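Local coordinates for protein ZmpA Glycopeptidase (Clostridium perfringens, PDB 6XSX) that is a metalloprotease of the glycopeptidase type that probably cleaves the peptide backbone of glycosylated proteins, represented here by its M60 catalytic module, at residues E296-M301 / T364-F369; P354-Q359 / A434-Y439. All blocks are in the same frame, centred on the assembly; numbering follows the deposited sequence.

Contact 1 (E296-M301 / T364-F369); sequences EVTNNM and TFWPRF. With EDO (1,2-ethanediol), chain G.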
loop_
_atom_site.group_PDB
_atom_site.type_symbol
_atom_site.label_atom_id
_atom_site.label_comp_id
_atom_site.label_asym_id
_atom_site.label_seq_id
_atom_site.Cartn_x
_atom_site.Cartn_y
_atom_site.Cartn_z
ATOM N N GLU A 296 10.144 6.868 1.189
ATOM C CA GLU A 296 10.608 5.874 0.230
ATOM C C GLU A 296 10.947 4.572 0.956
ATOM O O GLU A 296 10.885 3.485 0.382
ATOM C CB GLU A 296 11.821 6.391 -0.546
ATOM C CG GLU A 296 11.509 7.587 -1.430
ATOM C CD GLU A 296 11.630 8.969 -0.798
ATOM O OE1 GLU A 296 11.963 9.065 0.415
ATOM O OE2 GLU A 296 11.386 9.958 -1.525
ATOM N N VAL A 297 11.324 4.685 2.230
ATOM C CA VAL A 297 11.640 3.483 2.984
ATOM C C VAL A 297 10.343 2.966 3.601
ATOM O O VAL A 297 9.957 1.826 3.345
ATOM C CB VAL A 297 12.765 3.718 4.012
ATOM C CG1 VAL A 297 12.951 2.531 4.940
ATOM C CG2 VAL A 297 14.086 4.064 3.333
ATOM N N THR A 298 9.648 3.854 4.332
ATOM C CA THR A 298 8.590 3.462 5.248
ATOM C C THR A 298 7.343 2.991 4.499
ATOM O O THR A 298 6.557 2.236 5.058
ATOM C CB THR A 298 8.297 4.532 6.312
ATOM O OG1 THR A 298 7.933 5.768 5.697
ATOM C CG2 THR A 298 9.447 4.750 7.267
ATOM N N ASN A 299 7.179 3.390 3.228
ATOM C CA ASN A 299 5.943 3.092 2.514
ATOM C C ASN A 299 5.853 1.604 2.153
ATOM O O ASN A 299 4.772 1.092 1.858
ATOM C CB ASN A 299 5.666 4.091 1.384
ATOM C CG ASN A 299 5.220 5.450 1.899
ATOM O OD1 ASN A 299 4.880 5.597 3.073
ATOM N ND2 ASN A 299 5.200 6.454 1.032
ATOM N N ASN A 300 6.991 0.910 2.215
ATOM C CA ASN A 300 7.074 -0.514 1.939
ATOM C C ASN A 300 6.367 -1.328 3.022
ATOM O O ASN A 300 6.101 -2.514 2.843
ATOM C CB ASN A 300 8.534 -0.959 1.883
ATOM C CG ASN A 300 9.281 -0.312 0.740
ATOM O OD1 ASN A 300 8.884 -0.445 -0.409
ATOM N ND2 ASN A 300 10.358 0.394 1.049
ATOM N N MET A 301 6.124 -0.708 4.175
ATOM C CA MET A 301 5.492 -1.426 5.266
ATOM C C MET A 301 4.101 -1.874 4.831
ATOM O O MET A 301 3.602 -2.895 5.321
ATOM C CB MET A 301 5.386 -0.567 6.528
ATOM C CG MET A 301 6.720 -0.367 7.228
ATOM S SD MET A 301 7.434 -1.903 7.933
ATOM C CE MET A 301 6.372 -2.112 9.357
ATOM N N THR A 364 0.900 -4.265 16.615
ATOM C CA THR A 364 0.395 -2.943 16.985
ATOM C C THR A 364 1.432 -1.845 16.737
ATOM O O THR A 364 1.146 -0.670 16.954
ATOM C CB THR A 364 -0.085 -2.852 18.445
ATOM O OG1 THR A 364 1.026 -2.946 19.340
ATOM C CG2 THR A 364 -1.160 -3.862 18.801
ATOM N N PHE A 365 2.640 -2.219 16.301
ATOM C CA PHE A 365 3.725 -1.251 16.194
ATOM C C PHE A 365 3.415 -0.183 15.141
ATOM O O PHE A 365 3.460 1.011 15.437
ATOM C CB PHE A 365 5.069 -1.932 15.912
ATOM C CG PHE A 365 6.171 -0.995 15.466
ATOM C CD1 PHE A 365 6.629 0.017 16.299
ATOM C CD2 PHE A 365 6.751 -1.120 14.214
ATOM C CE1 PHE A 365 7.639 0.878 15.886
ATOM C CE2 PHE A 365 7.756 -0.256 13.799
ATOM C CZ PHE A 365 8.195 0.746 14.634
ATOM N N TRP A 366 3.140 -0.610 13.903
ATOM C CA TRP A 366 3.143 0.325 12.786
ATOM C C TRP A 366 2.090 1.429 12.954
ATOM O O TRP A 366 2.418 2.609 12.846
ATOM C CB TRP A 366 3.056 -0.383 11.426
ATOM C CG TRP A 366 3.387 0.553 10.303
ATOM C CD1 TRP A 366 2.558 0.991 9.310
ATOM C CD2 TRP A 366 4.647 1.226 10.103
ATOM N NE1 TRP A 366 3.221 1.870 8.493
ATOM C CE2 TRP A 366 4.497 2.046 8.964
ATOM C CE3 TRP A 366 5.883 1.205 10.767
ATOM C CZ2 TRP A 366 5.548 2.828 8.474
ATOM C CZ3 TRP A 366 6.913 1.992 10.291
ATOM C CH2 TRP A 366 6.744 2.793 9.158
ATOM N N PRO A 367 0.800 1.115 13.229
ATOM C CA PRO A 367 -0.218 2.155 13.401
ATOM C C PRO A 367 0.212 3.221 14.416
ATOM O O PRO A 367 0.077 4.422 14.161
ATOM C CB PRO A 367 -1.483 1.389 13.826
ATOM C CG PRO A 367 -1.001 -0.012 14.180
ATOM C CD PRO A 367 0.243 -0.241 13.354
ATOM N N ARG A 368 0.806 2.770 15.530
ATOM C CA ARG A 368 1.242 3.663 16.594
ATOM C C ARG A 368 2.445 4.488 16.133
ATOM O O ARG A 368 2.517 5.677 16.426
ATOM C CB ARG A 368 1.504 2.884 17.885
ATOM C CG ARG A 368 0.279 2.155 18.433
ATOM C CD ARG A 368 0.592 1.387 19.712
ATOM N NE ARG A 368 1.070 2.345 20.707
ATOM C CZ ARG A 368 1.874 2.090 21.741
ATOM N NH1 ARG A 368 2.334 0.870 21.962
ATOM N NH2 ARG A 368 2.225 3.074 22.547
ATOM N N PHE A 369 3.380 3.851 15.409
ATOM C CA PHE A 369 4.528 4.561 14.859
ATOM C C PHE A 369 4.060 5.661 13.896
ATOM O O PHE A 369 4.476 6.819 14.029
ATOM C CB PHE A 369 5.512 3.569 14.235
ATOM C CG PHE A 369 6.827 4.123 13.743
ATOM C CD1 PHE A 369 7.919 4.231 14.590
ATOM C CD2 PHE A 369 6.996 4.479 12.412
ATOM C CE1 PHE A 369 9.138 4.702 14.130
ATOM C CE2 PHE A 369 8.215 4.956 11.950
ATOM C CZ PHE A 369 9.283 5.061 12.812
HETATM C C1 EDO G . 4.081 -1.744 20.005
HETATM O O1 EDO G . 2.853 -1.036 20.038
HETATM C C2 EDO G . 4.603 -2.037 21.365
HETATM O O2 EDO G . 3.575 -2.376 22.270
#
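The carbonyl oxygen of Thr298 illustrates how a tight turn can present its own backbone to an aromatic ring. Thr298 O accepts a hydrogen bond from the backbone N of Met301 at 3.1 Å, the bond that goes with the type I beta turn from Thr298 to Met301, and the same oxygen lies 3.6 Å from Trp366 CZ2, approaching the indole obliquely. Thr298 meets the ring with its aliphatic part: CB sits 3.7 Å from Trp366 CH2, while CG2 lies at the edge, in the ring plane. Met301 instead lies over a face. Its CG stands 3.5 Å above the centroid of the six-membered ring of Trp366, only 7° off the normal, a CH-pi contact. With chi1 at -73° and two further bends of the same sense at chi2 and chi3, the chain curls across the indole, so that SD is 4.6 Å from that centroid and CE ends 3.6 Å from Trp366 CE3. The indole is extended to this site by a chi1 of -166°, which sets CG opposite the backbone N. Tyr223 and Trp224 also meet this ring, the latter edge-to-face, and the hydroxyl of Tyr223 is hydrogen-bonded to Met301 O. Remote from the indole, O1 of an ethanediol, probably from the crystallisation liquor, donates to Thr364 OG1 at 2.7 Å and accepts from Arg368 NH1 at 2.8 Å; Asp362 also binds the diol. Asn300 packs on His281 of an HExxH pattern, probably part of the metal site, although no metal is bound here. At the core of the buried interface is the Met-aromatic pair of Met301 and Trp366, which joins the turn between helices 295-298 and 301-309 to the start of helix 365-375 in the M60 peptidase module.

Contact 2 (P354-Q359 / A434-Y439); sequences PLWQLQ and ANDKMY. With EDO (1,2-ethanediol), chain E.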
loop_
_atom_site.group_PDB
_atom_site.type_symbol
_atom_site.label_atom_id
_atom_site.label_comp_id
_atom_site.label_asym_id
_atom_site.label_seq_id
_atom_site.Cartn_x
_atom_site.Cartn_y
_atom_site.Cartn_z
ATOM N N PRO A 354 14.546 -3.259 9.830
ATOM C CA PRO A 354 14.416 -3.122 11.284
ATOM C C PRO A 354 13.003 -2.793 11.772
ATOM O O PRO A 354 12.612 -3.185 12.875
ATOM C CB PRO A 354 15.382 -1.971 11.630
ATOM C CG PRO A 354 15.582 -1.237 10.314
ATOM C CD PRO A 354 15.551 -2.335 9.273
ATOM N N LEU A 355 12.265 -2.047 10.944
ATOM C CA LEU A 355 10.912 -1.615 11.259
ATOM C C LEU A 355 9.949 -2.776 11.023
ATOM O O LEU A 355 9.030 -2.995 11.807
ATOM C CB LEU A 355 10.544 -0.407 10.387
ATOM C CG LEU A 355 11.334 0.874 10.683
ATOM C CD1 LEU A 355 11.070 1.939 9.626
ATOM C CD2 LEU A 355 11.020 1.416 12.065
ATOM N N TRP A 356 10.169 -3.508 9.928
ATOM C CA TRP A 356 9.363 -4.678 9.618
ATOM C C TRP A 356 9.473 -5.716 10.740
ATOM O O TRP A 356 8.473 -6.314 11.144
ATOM C CB TRP A 356 9.755 -5.249 8.249
ATOM C CG TRP A 356 8.966 -6.465 7.866
ATOM C CD1 TRP A 356 9.453 -7.706 7.575
ATOM C CD2 TRP A 356 7.533 -6.564 7.766
ATOM N NE1 TRP A 356 8.428 -8.558 7.265
ATOM C CE2 TRP A 356 7.237 -7.893 7.393
ATOM C CE3 TRP A 356 6.472 -5.664 7.945
ATOM C CZ2 TRP A 356 5.928 -8.338 7.201
ATOM C CZ3 TRP A 356 5.175 -6.109 7.761
ATOM C CH2 TRP A 356 4.910 -7.429 7.392
ATOM N N GLN A 357 10.698 -5.920 11.241
ATOM C CA GLN A 357 10.962 -6.858 12.324
ATOM C C GLN A 357 10.154 -6.500 13.571
ATOM O O GLN A 357 9.597 -7.387 14.217
ATOM C CB GLN A 357 12.450 -6.886 12.674
ATOM C CG GLN A 357 13.314 -7.526 11.603
ATOM C CD GLN A 357 14.748 -7.663 12.044
ATOM O OE1 GLN A 357 15.347 -6.724 12.562
ATOM N NE2 GLN A 357 15.311 -8.846 11.835
ATOM N N LEU A 358 10.125 -5.207 13.924
ATOM C CA LEU A 358 9.358 -4.750 15.076
ATOM C C LEU A 358 7.870 -5.019 14.861
ATOM O O LEU A 358 7.163 -5.297 15.824
ATOM C CB LEU A 358 9.621 -3.262 15.343
ATOM C CG LEU A 358 11.061 -2.901 15.722
ATOM C CD1 LEU A 358 11.249 -1.390 15.843
ATOM C CD2 LEU A 358 11.500 -3.600 17.006
ATOM N N GLN A 359 7.415 -4.957 13.599
ATOM C CA GLN A 359 6.018 -5.180 13.250
ATOM C C GLN A 359 5.696 -6.676 13.266
ATOM O O GLN A 359 4.589 -7.072 13.622
ATOM C CB GLN A 359 5.691 -4.566 11.887
ATOM C CG GLN A 359 4.263 -4.812 11.412
ATOM C CD GLN A 359 3.211 -4.111 12.245
ATOM O OE1 GLN A 359 3.493 -3.186 13.001
ATOM N NE2 GLN A 359 1.979 -4.563 12.125
ATOM N N ALA A 434 14.084 -11.410 14.219
ATOM C CA ALA A 434 12.756 -11.564 13.639
ATOM C C ALA A 434 12.871 -11.769 12.130
ATOM O O ALA A 434 13.707 -11.139 11.481
ATOM C CB ALA A 434 11.878 -10.367 13.940
ATOM N N ASN A 435 12.020 -12.654 11.599
ATOM C CA ASN A 435 11.942 -12.924 10.169
ATOM C C ASN A 435 10.572 -13.519 9.842
ATOM O O ASN A 435 9.806 -13.856 10.743
ATOM C CB ASN A 435 13.126 -13.771 9.683
ATOM C CG ASN A 435 13.077 -15.197 10.181
ATOM O OD1 ASN A 435 12.326 -16.006 9.646
ATOM N ND2 ASN A 435 13.859 -15.516 11.205
ATOM N N ASP A 436 10.279 -13.639 8.541
ATOM C CA ASP A 436 8.979 -14.027 8.024
ATOM C C ASP A 436 8.513 -15.389 8.535
ATOM O O ASP A 436 7.307 -15.638 8.532
ATOM C CB ASP A 436 8.915 -13.924 6.493
ATOM C CG ASP A 436 9.046 -12.502 5.972
ATOM O OD1 ASP A 436 8.824 -11.567 6.746
ATOM O OD2 ASP A 436 9.395 -12.340 4.804
ATOM N N LYS A 437 9.430 -16.266 8.976
ATOM C CA LYS A 437 9.005 -17.564 9.495
ATOM C C LYS A 437 8.019 -17.400 10.654
ATOM O O LYS A 437 7.179 -18.270 10.879
ATOM C CB LYS A 437 10.188 -18.457 9.882
ATOM C CG LYS A 437 11.055 -18.892 8.711
ATOM C CD LYS A 437 11.810 -20.182 8.967
ATOM C CE LYS A 437 10.894 -21.363 9.202
ATOM N NZ LYS A 437 11.671 -22.580 9.536
ATOM N N MET A 438 8.096 -16.258 11.346
ATOM C CA MET A 438 7.261 -15.984 12.510
ATOM C C MET A 438 5.772 -16.042 12.149
ATOM O O MET A 438 4.968 -16.406 13.000
ATOM C CB MET A 438 7.591 -14.625 13.141
ATOM C CG MET A 438 8.928 -14.603 13.889
ATOM S SD MET A 438 9.457 -12.903 14.255
ATOM C CE MET A 438 8.173 -12.421 15.413
ATOM N N TYR A 439 5.403 -15.702 10.899
ATOM C CA TYR A 439 4.031 -15.907 10.450
ATOM C C TYR A 439 3.898 -17.125 9.533
ATOM O O TYR A 439 2.865 -17.798 9.564
ATOM C CB TYR A 439 3.388 -14.636 9.882
ATOM C CG TYR A 439 3.911 -14.168 8.545
ATOM C CD1 TYR A 439 4.910 -13.211 8.473
ATOM C CD2 TYR A 439 3.407 -14.667 7.354
ATOM C CE1 TYR A 439 5.400 -12.759 7.257
ATOM C CE2 TYR A 439 3.882 -14.227 6.125
ATOM C CZ TYR A 439 4.882 -13.266 6.077
ATOM O OH TYR A 439 5.358 -12.800 4.879
HETATM C C1 EDO E . 15.307 -22.908 10.970
HETATM O O1 EDO E . 14.095 -22.191 10.798
HETATM C C2 EDO E . 15.413 -24.141 10.150
HETATM O O2 EDO E . 14.174 -24.598 9.679
#
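Two side-chain donors of neighbouring helical residues, Trp356 and Gln357, reach to Asp436 and Ala434, an example of a helix gripping an irregular chain through polar bonds. The first is nearly straight: Trp356 NE1 gives its hydrogen to Asp436 OD1 at 3.1 Å with an N-H...O angle of 170°. The oxygen lies in the plane of the indole and is met almost along its own C-O bond, while the carboxylate plane stands at 77° to the ring. The second joins Gln357 NE2 to Ala434 O over 2.8 Å, using a lone pair in the carbonyl plane; the acceptor is somewhat tilted from the glutamine amide. Its chain leaves CB with CG beside the backbone N (chi1 -70°) and is extended beyond, which carries the amide out to the loop. NE2 also binds Trp432 O, and OE1 receives His409 NE2, so both ends of the amide are held.

Apolar contact is confined to a few atoms. Gln357 CB meets Ala434 CB at 3.7 Å, and Trp356 CZ2 comes within 4.5 Å of Tyr439 CE1, which lies at the edge of the indole. The hydroxyl of Tyr439 has its partner in Val312 O.

Capping bonds shape the second segment. Lys437 N donates to Asn435 OD1 at 3.0 Å, an N-terminal capping bond at the entry to helix 437-440; with the weak return bond from Asn435 N to Met438 SD at 3.7 Å it resembles a capping box.

Besides the indole on OD1, Asp436 has Ser314, Thr317 and Trp322 hydrogen-bonded to OD2. Four neutral donors, one on OD1 and three on OD2, would help a buried carboxylate to keep its negative charge.

Along the chain the four segments come in the order 296-301, 354-359, 364-369 and 434-439, so the two contacts cross instead of nesting. Contact 1 closes a loop of 62 residues and contact 2 one of 74, both largely helical and without strands. Helix 347-361, which serves contact 2, lies inside the loop of contact 1 and is followed directly by helix 365-375. The contacts touch where Gln359 OE1 probably accepts a hydrogen bond from Trp366 N, and where Met301 CE packs on Gln359 CB. They tie the turn leading into helix 301-309, two consecutive helices and the loop that enters helix 437-440 together.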